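Local coordinates for protein orotidine 5'-phosphate decarboxylase (Sulfolobus solfataricus, PDB 4DBE) that probably catalyses the decarboxylation of orotidine 5'-monophosphate to UMP, the last step of de novo UMP synthesis, and works as a homodimer, at residues K61-G66 against I83-I88; E54-D59 against S77-F82; I68-V73 against L94-R99; I7-K12 against G28-L33. One frame throughout, in Å; residues are numbered along the deposited sequence.

Interaction 1: residues K61-G66 against I83-I88; sequences KLADIG and IAHSFI. With BMP (6-hydroxyuridine-5'-phosphate), chain C; BMP (6-hydroxyuridine-5'-phosphate), chain G.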
# COMPACT_ATOMS: atom_id res chain seq x y z
N LYS A 61 -2.54 3.50 1.79
CA LYS A 61 -2.94 2.11 2.03
C LYS A 61 -1.79 1.31 2.65
O LYS A 61 -1.46 0.19 2.22
CB LYS A 61 -3.40 1.44 0.72
CG LYS A 61 -4.71 1.95 0.13
CD LYS A 61 -5.89 1.78 1.12
CE LYS A 61 -7.23 2.02 0.42
NZ LYS A 61 -7.37 3.38 -0.19
N LEU A 62 -1.19 1.89 3.68
CA LEU A 62 0.02 1.34 4.29
C LEU A 62 -0.15 -0.14 4.63
O LEU A 62 -1.11 -0.53 5.31
CB LEU A 62 0.40 2.13 5.54
CG LEU A 62 0.67 3.61 5.30
CD1 LEU A 62 0.62 4.36 6.62
CD2 LEU A 62 2.01 3.81 4.59
N ALA A 63 0.78 -0.95 4.14
CA ALA A 63 0.67 -2.40 4.27
C ALA A 63 2.04 -3.06 4.15
O ALA A 63 2.32 -3.81 3.20
CB ALA A 63 -0.30 -2.95 3.22
N ASP A 64 2.91 -2.76 5.11
CA ASP A 64 4.27 -3.24 5.05
C ASP A 64 4.73 -3.58 6.48
O ASP A 64 3.93 -3.52 7.42
CB ASP A 64 5.16 -2.16 4.40
CG ASP A 64 6.31 -2.75 3.62
OD1 ASP A 64 7.01 -3.62 4.18
OD2 ASP A 64 6.52 -2.35 2.44
N ILE A 65 5.99 -3.95 6.63
CA ILE A 65 6.55 -4.09 7.97
C ILE A 65 6.58 -2.73 8.64
O ILE A 65 6.53 -1.70 7.97
CB ILE A 65 7.96 -4.73 7.98
CG1 ILE A 65 8.95 -3.86 7.20
CG2 ILE A 65 7.89 -6.15 7.41
CD1 ILE A 65 10.39 -4.14 7.51
N GLY A 66 6.63 -2.73 9.97
CA GLY A 66 6.56 -1.50 10.73
C GLY A 66 7.60 -0.47 10.33
O GLY A 66 7.31 0.72 10.25
N ILE A 83 -4.05 6.35 6.65
CA ILE A 83 -4.77 5.11 6.44
C ILE A 83 -3.81 3.93 6.28
O ILE A 83 -2.84 4.00 5.55
CB ILE A 83 -5.70 5.21 5.19
CG1 ILE A 83 -6.81 6.22 5.48
CG2 ILE A 83 -6.31 3.84 4.86
CD1 ILE A 83 -7.93 6.23 4.47
N ALA A 84 -4.09 2.84 7.00
CA ALA A 84 -3.35 1.60 6.80
C ALA A 84 -4.31 0.44 6.69
O ALA A 84 -5.47 0.54 7.07
CB ALA A 84 -2.37 1.36 7.95
N HIS A 85 -3.82 -0.68 6.18
CA HIS A 85 -4.61 -1.90 6.19
C HIS A 85 -4.58 -2.56 7.56
O HIS A 85 -3.60 -2.43 8.30
CB HIS A 85 -4.08 -2.84 5.13
CG HIS A 85 -4.66 -2.59 3.78
ND1 HIS A 85 -5.95 -2.92 3.46
CD2 HIS A 85 -4.13 -1.99 2.68
CE1 HIS A 85 -6.20 -2.57 2.21
NE2 HIS A 85 -5.11 -2.01 1.71
N SER A 86 -5.66 -3.26 7.89
CA SER A 86 -5.70 -4.05 9.12
C SER A 86 -5.19 -5.48 8.89
O SER A 86 -4.66 -6.10 9.81
CB SER A 86 -7.14 -4.09 9.67
OG SER A 86 -7.99 -4.75 8.76
N PHE A 87 -5.31 -6.00 7.67
CA PHE A 87 -5.03 -7.42 7.45
C PHE A 87 -3.58 -7.82 7.74
O PHE A 87 -3.31 -8.98 8.08
CB PHE A 87 -5.46 -7.88 6.05
CG PHE A 87 -4.55 -7.41 4.94
CD1 PHE A 87 -3.44 -8.16 4.58
CD2 PHE A 87 -4.82 -6.25 4.24
CE1 PHE A 87 -2.59 -7.74 3.56
CE2 PHE A 87 -3.98 -5.82 3.21
CZ PHE A 87 -2.87 -6.56 2.87
N ILE A 88 -2.67 -6.85 7.64
CA ILE A 88 -1.25 -7.11 7.90
C ILE A 88 -0.93 -7.48 9.35
O ILE A 88 0.14 -8.02 9.63
CB ILE A 88 -0.37 -5.91 7.47
CG1 ILE A 88 -0.68 -4.69 8.32
CG2 ILE A 88 -0.57 -5.64 5.97
CD1 ILE A 88 0.01 -3.40 7.84
P BMP C . -13.95 7.13 -6.23
OP1 BMP C . -14.54 5.80 -6.43
OP2 BMP C . -13.46 7.97 -7.52
OP3 BMP C . -15.05 8.05 -5.53
O5' BMP C . -12.74 7.04 -5.18
C5' BMP C . -12.83 6.26 -4.00
C4' BMP C . -11.65 6.53 -3.08
O4' BMP C . -11.76 5.68 -1.91
C3' BMP C . -10.28 6.25 -3.69
O3' BMP C . -9.31 7.12 -3.11
C2' BMP C . -10.01 4.82 -3.22
O2' BMP C . -8.64 4.48 -3.16
C1' BMP C . -10.64 4.83 -1.83
N1 BMP C . -11.10 3.50 -1.37
C2 BMP C . -11.96 2.76 -2.10
O2 BMP C . -12.37 3.15 -3.18
N3 BMP C . -12.37 1.55 -1.66
C4 BMP C . -11.96 1.06 -0.47
O4 BMP C . -12.35 -0.04 -0.08
C5 BMP C . -11.08 1.83 0.32
C6 BMP C . -10.68 3.05 -0.15
O1 BMP C . -9.86 3.82 0.58
P BMP G . 15.20 -4.92 5.16
OP1 BMP G . 14.54 -5.64 6.27
OP2 BMP G . 15.94 -3.56 5.46
OP3 BMP G . 16.27 -5.98 4.60
O5' BMP G . 14.16 -4.69 3.98
C5' BMP G . 13.12 -5.61 3.70
C4' BMP G . 12.38 -5.21 2.44
O4' BMP G . 11.42 -6.25 2.11
C3' BMP G . 11.59 -3.91 2.54
O3' BMP G . 11.60 -3.25 1.27
C2' BMP G . 10.17 -4.38 2.86
O2' BMP G . 9.15 -3.49 2.44
C1' BMP G . 10.11 -5.71 2.11
N1 BMP G . 9.22 -6.70 2.71
C2 BMP G . 9.40 -7.15 3.97
O2 BMP G . 10.31 -6.73 4.65
N3 BMP G . 8.56 -8.07 4.49
C4 BMP G . 7.55 -8.57 3.77
O4 BMP G . 6.80 -9.40 4.26
C5 BMP G . 7.35 -8.12 2.44
C6 BMP G . 8.20 -7.19 1.94
O1 BMP G . 8.07 -6.72 0.68
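Leu62 and Ala84 pair as a parallel beta bridge, with their CA atoms 4.2 Å apart. Two backbone bonds flank it. Leu62 N gives a long one to Ile83 O at 3.3 Å. His85 N gives a straighter one to Leu62 O at 2.9 Å, with an N-H...O angle of 170°. Beyond the bridge the two chains separate. Ala63 CB rests on Ile88 CG2 at 3.9 Å. Lys61 O lies at the edge of the His85 ring, near its plane, by CD2. His85 NE2 bonds to Ala63 O of the second subunit. This is the C-terminal mouth of neighbouring strands in a TIM barrel, where the active site lies and the two subunits meet. Lys61, the predicted proton donor, bends at chi2 (-58°) and chi4 (-59°). The bends bring its NZ to O1 of 6-hydroxyuridine-5'-phosphate of chain C at 2.6 Å. The same NZ is salt-bridged to Asp59 and to Asp64 of the second subunit. Asp64 works in the other site: its OD1 accepts a bond from O2' of the chain G ligand at 2.8 Å. OD1 also takes Ile65 N on its anti lone pair. This bond and the OD2 salt bridge to the second subunit's Lys61 are likely to limit how the carboxylate turns. Replacing Asp64 by alanine would probably cost that ribose hydroxyl this acceptor and that Lys61 one carboxylate partner.

Interaction 2: residues E54-D59 against S77-F82; sequences EEIIVD and SFANSF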
# COMPACT_ATOMS: atom_id res chain seq x y z
N GLU A 54 -11.11 20.40 8.18
CA GLU A 54 -11.09 19.72 9.48
C GLU A 54 -10.03 18.64 9.59
O GLU A 54 -9.34 18.53 10.60
CB GLU A 54 -12.46 19.11 9.79
CG GLU A 54 -13.58 20.12 9.89
CD GLU A 54 -13.72 20.67 11.29
OE1 GLU A 54 -14.04 19.88 12.21
OE2 GLU A 54 -13.51 21.89 11.48
N GLU A 55 -9.91 17.81 8.56
CA GLU A 55 -8.96 16.71 8.60
C GLU A 55 -8.27 16.45 7.26
O GLU A 55 -8.92 16.31 6.23
CB GLU A 55 -9.63 15.43 9.10
CG GLU A 55 -8.63 14.37 9.58
CD GLU A 55 -9.30 13.22 10.31
OE1 GLU A 55 -10.47 13.39 10.76
OE2 GLU A 55 -8.68 12.15 10.44
N ILE A 56 -6.94 16.42 7.29
CA ILE A 56 -6.17 15.97 6.14
C ILE A 56 -5.71 14.53 6.38
O ILE A 56 -4.97 14.26 7.34
CB ILE A 56 -4.95 16.85 5.91
CG1 ILE A 56 -5.37 18.28 5.57
CG2 ILE A 56 -4.06 16.21 4.84
CD1 ILE A 56 -4.26 19.30 5.65
N ILE A 57 -6.14 13.62 5.52
CA ILE A 57 -5.83 12.21 5.68
C ILE A 57 -4.96 11.76 4.53
O ILE A 57 -5.37 11.85 3.37
CB ILE A 57 -7.12 11.35 5.66
CG1 ILE A 57 -8.10 11.84 6.73
CG2 ILE A 57 -6.79 9.86 5.84
CD1 ILE A 57 -9.43 11.06 6.74
N VAL A 58 -3.77 11.28 4.84
CA VAL A 58 -2.93 10.74 3.78
C VAL A 58 -3.17 9.24 3.65
O VAL A 58 -3.05 8.49 4.61
CB VAL A 58 -1.44 11.05 4.00
CG1 VAL A 58 -0.59 10.16 3.11
CG2 VAL A 58 -1.19 12.53 3.72
N ASP A 59 -3.53 8.83 2.44
CA ASP A 59 -3.92 7.44 2.20
C ASP A 59 -3.02 6.77 1.18
O ASP A 59 -3.27 6.84 -0.04
CB ASP A 59 -5.40 7.34 1.75
CG ASP A 59 -5.81 5.90 1.45
OD1 ASP A 59 -5.06 4.97 1.80
OD2 ASP A 59 -6.90 5.69 0.87
N SER A 77 4.51 14.70 7.30
CA SER A 77 4.05 15.33 8.55
C SER A 77 2.90 16.31 8.38
O SER A 77 2.29 16.70 9.38
CB SER A 77 5.22 16.02 9.28
OG SER A 77 5.57 17.24 8.64
N PHE A 78 2.60 16.72 7.16
CA PHE A 78 1.52 17.67 6.93
C PHE A 78 0.13 17.06 7.17
O PHE A 78 -0.86 17.79 7.30
CB PHE A 78 1.58 18.25 5.52
CG PHE A 78 1.57 17.21 4.45
CD1 PHE A 78 0.37 16.72 3.95
CD2 PHE A 78 2.75 16.73 3.92
CE1 PHE A 78 0.35 15.77 2.95
CE2 PHE A 78 2.75 15.77 2.92
CZ PHE A 78 1.55 15.29 2.44
N ALA A 79 0.05 15.74 7.22
CA ALA A 79 -1.23 15.06 7.43
C ALA A 79 -1.63 15.07 8.89
O ALA A 79 -0.78 15.06 9.76
CB ALA A 79 -1.15 13.62 6.93
N ASN A 80 -2.94 15.08 9.14
CA ASN A 80 -3.44 14.86 10.49
C ASN A 80 -3.53 13.37 10.79
O ASN A 80 -3.37 12.93 11.93
CB ASN A 80 -4.81 15.50 10.67
CG ASN A 80 -4.80 17.00 10.37
OD1 ASN A 80 -5.53 17.47 9.50
ND2 ASN A 80 -3.97 17.75 11.09
N SER A 81 -3.78 12.59 9.74
CA SER A 81 -4.13 11.19 9.90
C SER A 81 -3.62 10.35 8.74
O SER A 81 -3.39 10.88 7.64
CB SER A 81 -5.65 11.06 9.97
OG SER A 81 -6.20 12.11 10.74
N PHE A 82 -3.49 9.05 8.96
CA PHE A 82 -3.05 8.13 7.92
C PHE A 82 -3.94 6.91 7.85
O PHE A 82 -4.51 6.48 8.86
CB PHE A 82 -1.61 7.68 8.14
CG PHE A 82 -0.61 8.80 8.10
CD1 PHE A 82 -0.01 9.16 6.90
CD2 PHE A 82 -0.28 9.49 9.25
CE1 PHE A 82 0.90 10.18 6.86
CE2 PHE A 82 0.64 10.52 9.21
CZ PHE A 82 1.23 10.87 8.01
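Ile56 O is gripped by two backbone donors, Asn80 N at 2.8 Å and Ser81 N at 3.2 Å. Both lie in its carbonyl plane. The Asn80 side chain turns back to the same residue. Its OD1 takes Ile56 N at 2.8 Å on a lone pair, nearly straight at 171°. Asn80 thus holds both polar backbone atoms of Ile56 where the second strand is just beginning. From there the chains run as parallel neighbours in the TIM barrel, joined by the beta-alpha-beta crossover through helix 66-73. Ile57 pairs with Ser81 and Val58 with Phe82, and Val58 N bonds to Ser81 O at 2.9 Å. Ile57 and Ser81 put their side chains on one face of the sheet. The end of the Glu55 side chain reaches Ser81. With CG anti to the backbone N (chi1 -162°) and the rest extended, it brings OE2 to Ser81 OG, which donates a very short bond of 2.5 Å. Tyr109 also bonds to OE2, and Tyr27 to OE1, so this buried carboxylate has several partners. On the other face Val58 lies side by side with Phe82, its CB 3.7 Å from Phe82 CD1. The Val58 CG2 methyl presses tightly on Ala79 CB at 3.4 Å and also meets Phe78 CE1.

Interaction 3: residues I68-V73 against L94-R99; sequences IMKSIV and LDELKR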
# COMPACT_ATOMS: atom_id res chain seq x y z
N ILE A 68 9.03 0.11 7.53
CA ILE A 68 8.74 0.76 6.25
C ILE A 68 7.52 1.67 6.38
O ILE A 68 7.52 2.79 5.88
CB ILE A 68 8.56 -0.29 5.13
CG1 ILE A 68 9.89 -1.02 4.89
CG2 ILE A 68 8.02 0.34 3.84
CD1 ILE A 68 10.98 -0.19 4.13
N MET A 69 6.47 1.24 7.09
CA MET A 69 5.33 2.14 7.27
C MET A 69 5.72 3.42 8.03
O MET A 69 5.26 4.53 7.69
CB MET A 69 4.16 1.41 7.92
CG MET A 69 3.73 0.19 7.14
SD MET A 69 2.11 -0.44 7.61
CE MET A 69 2.53 -0.99 9.27
N LYS A 70 6.56 3.28 9.04
CA LYS A 70 7.06 4.44 9.78
C LYS A 70 7.91 5.36 8.89
O LYS A 70 7.77 6.59 8.93
CB LYS A 70 7.85 4.01 11.03
CG LYS A 70 7.00 3.30 12.06
CD LYS A 70 7.80 2.90 13.33
CE LYS A 70 9.03 2.05 12.99
NZ LYS A 70 9.74 1.53 14.20
N SER A 71 8.76 4.76 8.07
CA SER A 71 9.61 5.52 7.16
C SER A 71 8.76 6.34 6.19
O SER A 71 9.09 7.47 5.86
CB SER A 71 10.55 4.59 6.41
OG SER A 71 11.47 4.00 7.30
N ILE A 72 7.64 5.76 5.76
CA ILE A 72 6.73 6.46 4.88
C ILE A 72 6.06 7.63 5.60
O ILE A 72 6.07 8.75 5.10
CB ILE A 72 5.64 5.51 4.33
CG1 ILE A 72 6.28 4.49 3.38
CG2 ILE A 72 4.52 6.29 3.68
CD1 ILE A 72 5.40 3.30 3.07
N VAL A 73 5.47 7.39 6.76
CA VAL A 73 4.71 8.46 7.40
C VAL A 73 5.56 9.61 7.93
O VAL A 73 5.08 10.75 8.00
CB VAL A 73 3.74 7.93 8.50
CG1 VAL A 73 2.71 7.00 7.87
CG2 VAL A 73 4.52 7.22 9.60
N LEU A 94 1.63 -3.19 12.42
CA LEU A 94 0.81 -2.09 12.97
C LEU A 94 1.22 -1.59 14.36
O LEU A 94 1.14 -0.39 14.64
CB LEU A 94 -0.68 -2.45 12.94
CG LEU A 94 -1.32 -2.54 11.55
CD1 LEU A 94 -2.78 -3.05 11.66
CD2 LEU A 94 -1.27 -1.20 10.82
N ASP A 95 1.66 -2.47 15.26
CA ASP A 95 2.09 -1.97 16.57
C ASP A 95 3.16 -0.87 16.47
O ASP A 95 3.03 0.21 17.06
CB ASP A 95 2.50 -3.10 17.53
CG ASP A 95 3.71 -3.89 17.04
OD1 ASP A 95 4.28 -3.54 15.98
OD2 ASP A 95 4.09 -4.87 17.72
N GLU A 96 4.20 -1.12 15.69
CA GLU A 96 5.24 -0.10 15.47
C GLU A 96 4.70 1.21 14.86
O GLU A 96 5.02 2.32 15.32
CB GLU A 96 6.39 -0.67 14.63
CG GLU A 96 7.18 -1.73 15.36
CD GLU A 96 8.13 -2.51 14.47
OE1 GLU A 96 8.50 -2.02 13.39
OE2 GLU A 96 8.50 -3.64 14.87
N LEU A 97 3.86 1.08 13.83
CA LEU A 97 3.24 2.26 13.24
C LEU A 97 2.40 3.04 14.26
O LEU A 97 2.52 4.27 14.38
CB LEU A 97 2.37 1.87 12.04
CG LEU A 97 1.67 3.04 11.36
CD1 LEU A 97 2.68 4.05 10.77
CD2 LEU A 97 0.70 2.52 10.29
N LYS A 98 1.51 2.34 14.96
CA LYS A 98 0.66 2.98 15.95
C LYS A 98 1.48 3.68 17.02
O LYS A 98 1.19 4.83 17.38
CB LYS A 98 -0.31 1.97 16.60
CG LYS A 98 -1.27 2.60 17.59
CD LYS A 98 -2.14 3.66 16.91
CE LYS A 98 -3.49 3.80 17.60
NZ LYS A 98 -3.38 4.02 19.07
N ARG A 99 2.53 3.03 17.50
CA ARG A 99 3.43 3.67 18.45
C ARG A 99 4.00 4.99 17.92
O ARG A 99 3.96 6.03 18.58
CB ARG A 99 4.57 2.74 18.85
CG ARG A 99 5.44 3.27 19.98
CD ARG A 99 6.44 2.24 20.46
NE ARG A 99 5.80 0.96 20.76
CZ ARG A 99 6.01 -0.16 20.07
NH1 ARG A 99 6.85 -0.18 19.04
NH2 ARG A 99 5.37 -1.28 20.41
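Apolar packing between Met69, Val73, Leu94 and Leu97 makes the inner part of this contact. Met69 CE lies against the side of helix 90-103, between Leu94 and Leu97. It sits 4.0 Å from Leu97 CB, 4.1 Å from Leu94 CD2 and 3.9 Å from Leu94 N. The Met69 chain bends at its last torsion (chi3 -68°), which turns the methyl toward these atoms. Met69 and Leu97 cross at about a right angle. Leu97 CD1 reaches back to Val73 CG2 at 3.8 Å. These are successive helices on the outside of the TIM barrel. Their segment axes come within 9.0 Å and cross at -29°, with both helices running the same way. Leu62 and Ala84 of the strands below pack against the same side chains. The polar part is on the outer side. Lys70 lays its methylene chain across Glu96, with CD 3.5 Å from Glu96 O. Its NZ makes only a long salt bridge to Glu96 OE1, at 3.8 Å. With a serine in place of Lys70, Glu96 is likely to lose this charge partner, and the backbone at Glu96 O its methylene cover. The helices are therefore joined mainly by van der Waals packing, and the long ion pair between the partly exposed Lys70 and Glu96 is likely to add only a modest electrostatic attraction.

Interaction 4: residues I7-K12 against G28-L33; sequences ILAMDK and GIKVGL. With BMP (6-hydroxyuridine-5'-phosphate), chain C.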
# COMPACT_ATOMS: atom_id res chain seq x y z
N ILE A 7 -15.56 13.65 2.52
CA ILE A 7 -14.11 13.67 2.45
C ILE A 7 -13.77 13.55 0.97
O ILE A 7 -14.11 12.55 0.33
CB ILE A 7 -13.48 12.51 3.26
CG1 ILE A 7 -13.78 12.68 4.76
CG2 ILE A 7 -11.94 12.45 3.04
CD1 ILE A 7 -13.25 11.54 5.65
N LEU A 8 -13.15 14.59 0.42
CA LEU A 8 -12.72 14.57 -0.98
C LEU A 8 -11.56 13.61 -1.15
O LEU A 8 -10.54 13.74 -0.47
CB LEU A 8 -12.29 15.97 -1.40
CG LEU A 8 -11.61 16.08 -2.77
CD1 LEU A 8 -12.62 15.78 -3.85
CD2 LEU A 8 -11.00 17.47 -2.95
N ALA A 9 -11.72 12.63 -2.04
CA ALA A 9 -10.61 11.75 -2.35
C ALA A 9 -9.81 12.41 -3.47
O ALA A 9 -10.12 12.25 -4.65
CB ALA A 9 -11.09 10.36 -2.77
N MET A 10 -8.80 13.18 -3.07
CA MET A 10 -7.97 13.87 -4.04
C MET A 10 -6.93 12.90 -4.59
O MET A 10 -5.79 12.84 -4.13
CB MET A 10 -7.31 15.10 -3.41
CG MET A 10 -6.72 16.07 -4.44
SD MET A 10 -6.20 17.59 -3.63
CE MET A 10 -7.60 17.85 -2.55
N ASP A 11 -7.34 12.15 -5.60
CA ASP A 11 -6.47 11.20 -6.29
C ASP A 11 -5.94 11.79 -7.58
O ASP A 11 -5.19 11.14 -8.31
CB ASP A 11 -7.26 9.92 -6.58
CG ASP A 11 -7.65 9.19 -5.31
OD1 ASP A 11 -6.80 9.14 -4.39
OD2 ASP A 11 -8.80 8.69 -5.22
N LYS A 12 -6.36 13.01 -7.86
CA LYS A 12 -6.01 13.75 -9.06
C LYS A 12 -6.02 15.22 -8.64
O LYS A 12 -6.82 15.61 -7.79
CB LYS A 12 -7.05 13.51 -10.16
CG LYS A 12 -6.75 14.16 -11.50
CD LYS A 12 -7.91 14.07 -12.49
CE LYS A 12 -8.23 12.62 -12.90
NZ LYS A 12 -9.02 12.56 -14.18
N GLY A 28 -13.20 16.82 5.08
CA GLY A 28 -11.76 16.65 4.93
C GLY A 28 -11.30 16.33 3.52
O GLY A 28 -12.10 16.27 2.59
N ILE A 29 -10.00 16.12 3.38
CA ILE A 29 -9.42 15.73 2.10
C ILE A 29 -8.59 14.49 2.34
O ILE A 29 -7.78 14.43 3.28
CB ILE A 29 -8.50 16.85 1.57
CG1 ILE A 29 -9.34 18.11 1.35
CG2 ILE A 29 -7.80 16.40 0.29
CD1 ILE A 29 -8.52 19.34 0.97
N LYS A 30 -8.82 13.47 1.53
CA LYS A 30 -7.98 12.28 1.57
C LYS A 30 -6.97 12.39 0.43
O LYS A 30 -7.33 12.40 -0.75
CB LYS A 30 -8.83 11.01 1.44
CG LYS A 30 -8.06 9.73 1.68
CD LYS A 30 -8.99 8.51 1.66
CE LYS A 30 -9.39 8.09 0.25
NZ LYS A 30 -8.22 7.66 -0.59
N VAL A 31 -5.69 12.49 0.79
CA VAL A 31 -4.64 12.65 -0.20
C VAL A 31 -4.17 11.27 -0.65
O VAL A 31 -3.74 10.47 0.17
CB VAL A 31 -3.47 13.44 0.40
CG1 VAL A 31 -2.33 13.54 -0.60
CG2 VAL A 31 -3.95 14.81 0.82
N GLY A 32 -4.27 10.99 -1.94
CA GLY A 32 -3.97 9.67 -2.46
C GLY A 32 -2.60 9.58 -3.09
O GLY A 32 -1.98 10.60 -3.40
N LEU A 33 -2.11 8.35 -3.26
CA LEU A 33 -0.77 8.15 -3.81
C LEU A 33 -0.60 8.71 -5.24
O LEU A 33 0.42 9.31 -5.54
CB LEU A 33 -0.38 6.66 -3.74
CG LEU A 33 1.07 6.34 -4.14
CD1 LEU A 33 2.07 7.26 -3.39
CD2 LEU A 33 1.37 4.87 -3.88
P BMP C . -13.95 7.13 -6.23
OP1 BMP C . -14.54 5.80 -6.43
OP2 BMP C . -13.46 7.97 -7.52
OP3 BMP C . -15.05 8.05 -5.53
O5' BMP C . -12.74 7.04 -5.18
C5' BMP C . -12.83 6.26 -4.00
C4' BMP C . -11.65 6.53 -3.08
O4' BMP C . -11.76 5.68 -1.91
C3' BMP C . -10.28 6.25 -3.69
O3' BMP C . -9.31 7.12 -3.11
C2' BMP C . -10.01 4.82 -3.22
O2' BMP C . -8.64 4.48 -3.16
C1' BMP C . -10.64 4.83 -1.83
N1 BMP C . -11.10 3.50 -1.37
C2 BMP C . -11.96 2.76 -2.10
O2 BMP C . -12.37 3.15 -3.18
N3 BMP C . -12.37 1.55 -1.66
C4 BMP C . -11.96 1.06 -0.47
O4 BMP C . -12.35 -0.04 -0.08
C5 BMP C . -11.08 1.83 0.32
C6 BMP C . -10.68 3.05 -0.15
O1 BMP C . -9.86 3.82 0.58
O HOH W 1 -7.42 9.98 -1.91
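The first two strands of the TIM barrel, 6-10 and 28-32, lie side by side here and open at their C-terminal ends onto the ligand. They belong to a right-handed beta-alpha-beta unit with helix 16-22 between them. The pairing is parallel, from Ile7 with Gly28 to Met10 with Val31. Both backbone polar atoms of Leu8 bond to strand 28-32: Leu8 N to Gly28 O, and Lys30 N to Leu8 O at 2.7 Å. The ladder goes on with Met10 N to Lys30 O at 2.9 Å. In the last bond Gly32 N reaches Met10 O at 3.2 Å from above the carbonyl plane, 44° out of it. Met10 is the centre of an inverse gamma turn, where the first strand ends. Toward the barrel interior, Ile7 CG2 packs on Lys30 CB at 3.8 Å, and the two side chains cross at about a right angle. The Lys30 chain starts out extended, then bends at chi3 (77°) and chi4 (63°), and this curls its amine toward the ribose. Lys30 NZ donates to O3' of 6-hydroxyuridine-5'-phosphate at 2.8 Å, and the same O3' donates to Asp11 OD2 at 2.7 Å. Both residues are predicted to bind substrate. NZ also forms a salt bridge with Asp59. The charges of Asp11 and Lys30 do not meet directly. One water joins them: it accepts from Lys30 NZ and donates to Asp11 OD1 and to Lys30 O, each of the last two at 2.7 Å.

From the N terminus, interaction 4 comes first and closes the loop around helix 16-22, joining the first two barrel strands. It closes before the other three open. Interaction 2 opens next, then 1, then 3, and these three cross one another. Interaction 2 joins the bases of strands 55-62 and 81-85, and interaction 1 joins their C-terminal ends. Interaction 3 ties helix 66-73 to helix 90-103 outside these strands. Strand 55-62, which lies between strands 28-32 and 81-85, links interactions 2 and 4 through Ile57 O to Val31 N and Asp59 to Lys30. Interactions 1 and 4 meet at the chain C ligand. Val73 CG1 touches both Leu62 and Phe82, connecting the helix layer to the sheet.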